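Local atomic coordinates of Cog5 (Kluyveromyces lactis, PDB entry 4U6U), a protein that serves as a subunit of the conserved oligomeric Golgi complex, pairing with Cog7, and probably helps this multisubunit complex tether transport vesicles before fusion at the Golgi. Residues 232-237 against 283-288; 261-265 against 277-282. The protein carries 7 engineered substitutions. All blocks are in the same frame, centred on the assembly; numbering follows the deposited sequence.

Interaction 1. Residues 232-237 against 283-288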
# COMPACT_ATOMS: atom_id res chain seq x y z
N PHE B 232 -1.70 -4.78 -32.55
CA PHE B 232 -2.66 -5.25 -33.53
C PHE B 232 -2.32 -4.63 -34.88
O PHE B 232 -2.44 -5.28 -35.91
CB PHE B 232 -4.08 -4.88 -33.17
CG PHE B 232 -5.05 -5.15 -34.27
CD1 PHE B 232 -5.42 -6.46 -34.55
CD2 PHE B 232 -5.54 -4.13 -35.05
CE1 PHE B 232 -6.31 -6.74 -35.58
CE2 PHE B 232 -6.43 -4.40 -36.09
CZ PHE B 232 -6.81 -5.70 -36.35
N LYS B 233 -1.92 -3.37 -34.85
CA LYS B 233 -1.39 -2.70 -36.03
C LYS B 233 -0.20 -3.48 -36.59
O LYS B 233 -0.14 -3.77 -37.79
CB LYS B 233 -0.94 -1.28 -35.69
CG LYS B 233 -0.32 -0.51 -36.83
CD LYS B 233 0.36 0.75 -36.31
CE LYS B 233 1.23 1.41 -37.37
NZ LYS B 233 0.38 2.04 -38.41
N ARG B 234 0.72 -3.84 -35.71
CA ARG B 234 1.93 -4.52 -36.12
C ARG B 234 1.57 -5.81 -36.83
O ARG B 234 2.12 -6.11 -37.90
CB ARG B 234 2.84 -4.75 -34.91
CG ARG B 234 4.00 -5.70 -35.10
CD ARG B 234 4.80 -5.88 -33.80
NE ARG B 234 3.95 -6.16 -32.63
CZ ARG B 234 3.64 -7.38 -32.19
NH1 ARG B 234 4.09 -8.46 -32.81
NH2 ARG B 234 2.86 -7.52 -31.12
N ASP B 235 0.61 -6.54 -36.27
CA ASP B 235 0.19 -7.82 -36.81
C ASP B 235 -0.53 -7.67 -38.14
O ASP B 235 -0.31 -8.45 -39.08
CB ASP B 235 -0.74 -8.54 -35.81
CG ASP B 235 0.01 -9.10 -34.64
OD1 ASP B 235 1.24 -8.91 -34.58
OD2 ASP B 235 -0.63 -9.74 -33.77
N PHE B 236 -1.43 -6.71 -38.19
CA PHE B 236 -2.20 -6.45 -39.38
C PHE B 236 -1.26 -6.14 -40.53
O PHE B 236 -1.30 -6.79 -41.58
CB PHE B 236 -3.18 -5.31 -39.11
CG PHE B 236 -4.28 -5.20 -40.11
CD1 PHE B 236 -5.40 -6.00 -40.03
CD2 PHE B 236 -4.23 -4.23 -41.10
CE1 PHE B 236 -6.43 -5.88 -40.95
CE2 PHE B 236 -5.25 -4.10 -42.01
CZ PHE B 236 -6.35 -4.92 -41.94
N GLU B 237 -0.38 -5.17 -40.31
CA GLU B 237 0.46 -4.68 -41.38
C GLU B 237 1.47 -5.72 -41.78
O GLU B 237 1.78 -5.85 -42.96
CB GLU B 237 1.17 -3.38 -40.96
CG GLU B 237 0.19 -2.24 -40.80
CD GLU B 237 0.85 -0.90 -40.62
OE1 GLU B 237 0.13 0.13 -40.75
OE2 GLU B 237 2.08 -0.87 -40.36
N LYS B 283 -6.25 3.86 -37.17
CA LYS B 283 -4.84 3.95 -37.55
C LYS B 283 -4.19 2.58 -37.69
O LYS B 283 -3.33 2.38 -38.54
CB LYS B 283 -4.08 4.77 -36.52
CG LYS B 283 -4.54 6.21 -36.49
CD LYS B 283 -3.99 6.95 -35.28
CE LYS B 283 -4.70 8.26 -35.05
NZ LYS B 283 -4.40 8.74 -33.67
N ALA B 284 -4.63 1.63 -36.86
CA ALA B 284 -4.10 0.28 -36.89
C ALA B 284 -4.35 -0.34 -38.25
O ALA B 284 -3.54 -1.07 -38.79
CB ALA B 284 -4.73 -0.56 -35.81
N VAL B 285 -5.51 0.01 -38.80
CA VAL B 285 -6.00 -0.57 -40.02
C VAL B 285 -5.93 0.50 -41.10
O VAL B 285 -6.95 1.08 -41.45
CB VAL B 285 -7.45 -1.08 -39.82
CG1 VAL B 285 -7.95 -1.84 -41.01
CG2 VAL B 285 -7.49 -1.98 -38.60
N SER B 286 -4.73 0.83 -41.57
CA SER B 286 -4.58 2.02 -42.42
C SER B 286 -3.74 1.79 -43.68
O SER B 286 -3.56 2.71 -44.48
CB SER B 286 -4.00 3.20 -41.62
OG SER B 286 -2.61 3.04 -41.39
N ILE B 287 -3.22 0.58 -43.85
CA ILE B 287 -2.48 0.21 -45.07
C ILE B 287 -3.42 -0.05 -46.23
O ILE B 287 -2.97 -0.28 -47.36
CB ILE B 287 -1.58 -1.04 -44.91
CG1 ILE B 287 -2.38 -2.19 -44.31
CG2 ILE B 287 -0.33 -0.72 -44.10
CD1 ILE B 287 -2.51 -2.13 -42.82
N LEU B 288 -4.73 0.02 -45.97
CA LEU B 288 -5.77 -0.24 -46.96
C LEU B 288 -5.60 0.74 -48.12
O LEU B 288 -6.17 0.57 -49.21
CB LEU B 288 -7.17 -0.15 -46.34
CG LEU B 288 -7.53 -1.15 -45.21
CD1 LEU B 288 -7.22 -2.62 -45.52
CD2 LEU B 288 -6.83 -0.76 -43.96
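Torsions on both sides set up this contact: in Phe236 the ring swings away from the backbone N (chi1 -164°) and reaches across to 283-288, while in Ile287 CG1 sits between the backbone N and the carbonyl carbon (chi1 51°), and with chi2 -82° this turns CD1 toward the ring. CD1 arrives at the edge of the Phe236 ring, near its plane, 3.2 Å from CD2. The same methyl lies against the aliphatic stem of Glu237, 3.4 Å from its CG, and is thus shared by two consecutive residues of helix 220-241. Further round the ring, Val285 CG1 comes to 3.6 Å from Phe236 CZ, and Leu288 adds a looser touch. One turn earlier, Phe232 presents its own edge to the other branch of Val285, with CE2 3.6 Å from CG2, and its CD2 also meets the methyl of Ala284. Val285 is therefore straddled by two phenylalanines, one on each gamma carbon. The backbones come nearest at Lys233 and Ala284, whose CA atoms are 4.1 Å apart, an approach that the small alanine side chain permits. Outside the two segments, Phe232 also touches helix 143-167, while Ile257 of helix 254-265 touches both Phe236 and Val285.

The polar groups lie along the other border. Lys233 bends at its last torsion so that NZ forms a salt bridge of 3.0 Å with Glu237 OE1, met from above the carboxylate plane. Ser286 OG donates a hydrogen bond of 3.0 Å to Lys283 O. Both polar bonds stay within their own segments and no hydrogen bond or salt bridge crosses, so the pairing rests on apolar contact; Lys283 O lies near Lys233 NZ without bonding to it and would probably add only a mild attraction for the lysine ammonium.

Interaction 2. Residues 261-265 against 277-282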
# COMPACT_ATOMS: atom_id res chain seq x y z
N ILE B 261 -16.22 -1.43 -38.28
CA ILE B 261 -15.67 -0.45 -37.35
C ILE B 261 -16.66 0.63 -36.97
O ILE B 261 -16.83 0.93 -35.79
CB ILE B 261 -14.41 0.26 -37.91
CG1 ILE B 261 -13.18 -0.64 -37.77
CG2 ILE B 261 -14.14 1.55 -37.15
CD1 ILE B 261 -11.87 0.09 -38.05
N SER B 262 -17.30 1.23 -37.97
CA SER B 262 -18.22 2.33 -37.69
C SER B 262 -19.45 1.80 -36.98
O SER B 262 -20.01 2.48 -36.12
CB SER B 262 -18.61 3.05 -38.98
OG SER B 262 -19.13 2.14 -39.93
N LYS B 263 -19.85 0.58 -37.34
CA LYS B 263 -20.99 -0.11 -36.73
C LYS B 263 -20.75 -0.54 -35.27
O LYS B 263 -21.53 -1.32 -34.71
CB LYS B 263 -21.36 -1.33 -37.58
CG LYS B 263 -21.90 -0.95 -38.96
CD LYS B 263 -22.71 -2.06 -39.63
CE LYS B 263 -23.09 -1.68 -41.06
NZ LYS B 263 -23.52 -2.84 -41.89
N CYS B 264 -19.69 -0.00 -34.66
CA CYS B 264 -19.23 -0.39 -33.33
C CYS B 264 -18.60 0.81 -32.65
O CYS B 264 -18.28 0.77 -31.46
CB CYS B 264 -18.22 -1.55 -33.41
SG CYS B 264 -17.53 -2.14 -31.81
N PHE B 265 -18.43 1.89 -33.40
CA PHE B 265 -17.80 3.09 -32.85
C PHE B 265 -18.58 4.38 -33.12
O PHE B 265 -18.64 5.25 -32.25
CB PHE B 265 -16.38 3.22 -33.38
CG PHE B 265 -15.37 2.39 -32.63
CD1 PHE B 265 -15.14 1.07 -32.97
CD2 PHE B 265 -14.65 2.94 -31.58
CE1 PHE B 265 -14.21 0.31 -32.27
CE2 PHE B 265 -13.72 2.19 -30.88
CZ PHE B 265 -13.50 0.87 -31.22
N GLU B 277 -11.14 7.57 -29.33
CA GLU B 277 -10.97 6.20 -28.90
C GLU B 277 -11.23 5.34 -30.14
O GLU B 277 -10.68 4.25 -30.29
CB GLU B 277 -11.90 5.87 -27.73
CG GLU B 277 -11.72 6.83 -26.56
CD GLU B 277 -12.64 6.52 -25.39
OE1 GLU B 277 -12.92 5.32 -25.16
OE2 GLU B 277 -13.08 7.48 -24.69
N LEU B 278 -12.10 5.85 -31.01
CA LEU B 278 -12.28 5.29 -32.34
C LEU B 278 -11.04 5.48 -33.20
O LEU B 278 -10.69 4.62 -34.00
CB LEU B 278 -13.48 5.93 -33.05
CG LEU B 278 -13.41 5.99 -34.58
CD1 LEU B 278 -13.76 4.65 -35.22
CD2 LEU B 278 -14.27 7.10 -35.14
N GLN B 279 -10.37 6.61 -33.04
CA GLN B 279 -9.29 6.98 -33.95
C GLN B 279 -8.09 6.03 -33.87
O GLN B 279 -7.38 5.85 -34.86
CB GLN B 279 -8.87 8.42 -33.71
CG GLN B 279 -9.53 9.35 -34.72
CD GLN B 279 -9.99 10.65 -34.12
OE1 GLN B 279 -9.54 11.05 -33.05
NE2 GLN B 279 -10.91 11.33 -34.80
N TYR B 280 -7.85 5.44 -32.70
CA TYR B 280 -6.79 4.44 -32.56
C TYR B 280 -7.03 3.24 -33.48
O TYR B 280 -6.13 2.83 -34.22
CB TYR B 280 -6.67 3.96 -31.12
CG TYR B 280 -5.98 4.92 -30.17
CD1 TYR B 280 -4.60 5.07 -30.20
CD2 TYR B 280 -6.70 5.63 -29.22
CE1 TYR B 280 -3.95 5.92 -29.32
CE2 TYR B 280 -6.06 6.48 -28.34
CZ TYR B 280 -4.69 6.63 -28.39
OH TYR B 280 -4.06 7.48 -27.52
N ILE B 281 -8.24 2.66 -33.42
CA ILE B 281 -8.57 1.45 -34.19
C ILE B 281 -8.52 1.73 -35.71
O ILE B 281 -8.31 0.82 -36.51
CB ILE B 281 -9.96 0.87 -33.79
CG1 ILE B 281 -10.16 -0.54 -34.36
CG2 ILE B 281 -11.10 1.74 -34.23
CD1 ILE B 281 -9.15 -1.54 -33.83
N LEU B 282 -8.74 2.98 -36.09
CA LEU B 282 -8.62 3.35 -37.49
C LEU B 282 -7.16 3.34 -37.99
O LEU B 282 -6.87 2.85 -39.08
CB LEU B 282 -9.24 4.73 -37.72
CG LEU B 282 -10.78 4.79 -37.80
CD1 LEU B 282 -11.21 6.19 -38.16
CD2 LEU B 282 -11.33 3.80 -38.81
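Phe265 packs against Leu278 and Ile281, with Ile281 over one ring face: the CG2 methyl stands 4.1 Å from the ring centroid and 17° off the normal, a CH-pi contact displaced toward the rim. Leu278 fills in beside it, its CD1 3.5 Å from Phe265 CB, while the CD2 side of the ring runs close to the leucine backbone at CA. Leu278 CD1 also touches Ile261 CG2 at 3.7 Å, the two side chains crossing at about a right angle. With CG1 turned away from its carbonyl carbon (chi1 -79°), Ile261 sends CD1 onward to Leu282 CD2, 3.8 Å away, and to Ile281. Replacing Phe265 by an alanine is likely to leave the Ile281 methyl without its aromatic partner and to open a gap beside Leu278.

Farther out, Leu179 of helix 175-192 touches both Ile261 and Ile281, closing the apolar cluster from that side. Asn272, in the connecting loop, donates to the carbonyl of Phe265, and Glu277 forms a salt bridge with Arg186. The short segments run nearly antiparallel, at 162° with their axes approaching to 10.8 Å, and 11 non-helical residues join them: a helical hairpin within an all-helical bundle, consistent with the elongated helical-bundle subunits of this family of tethering complexes.

Helix 277-284 takes part in both contacts, its earlier turns in interaction 2 and its end, with the tail that follows, in interaction 1. The contact centres are 13 Å apart, and the hairpin of interaction 2 is nested inside the chain loop that interaction 1 closes. Together they hold this last helix against two neighbours, helix 254-265 and helix 220-241. Helix 254-265 serves both contacts, Ile257 meeting interaction 1 and Ile261 and Phe265 belonging to interaction 2. Segments 232-237 and 261-265 fall in the C-terminal family region of Cog5. Both contacts lie far out in the elongated chain, about 31 Å and 28 Å from its centre, and Cog7 touches none of these segments.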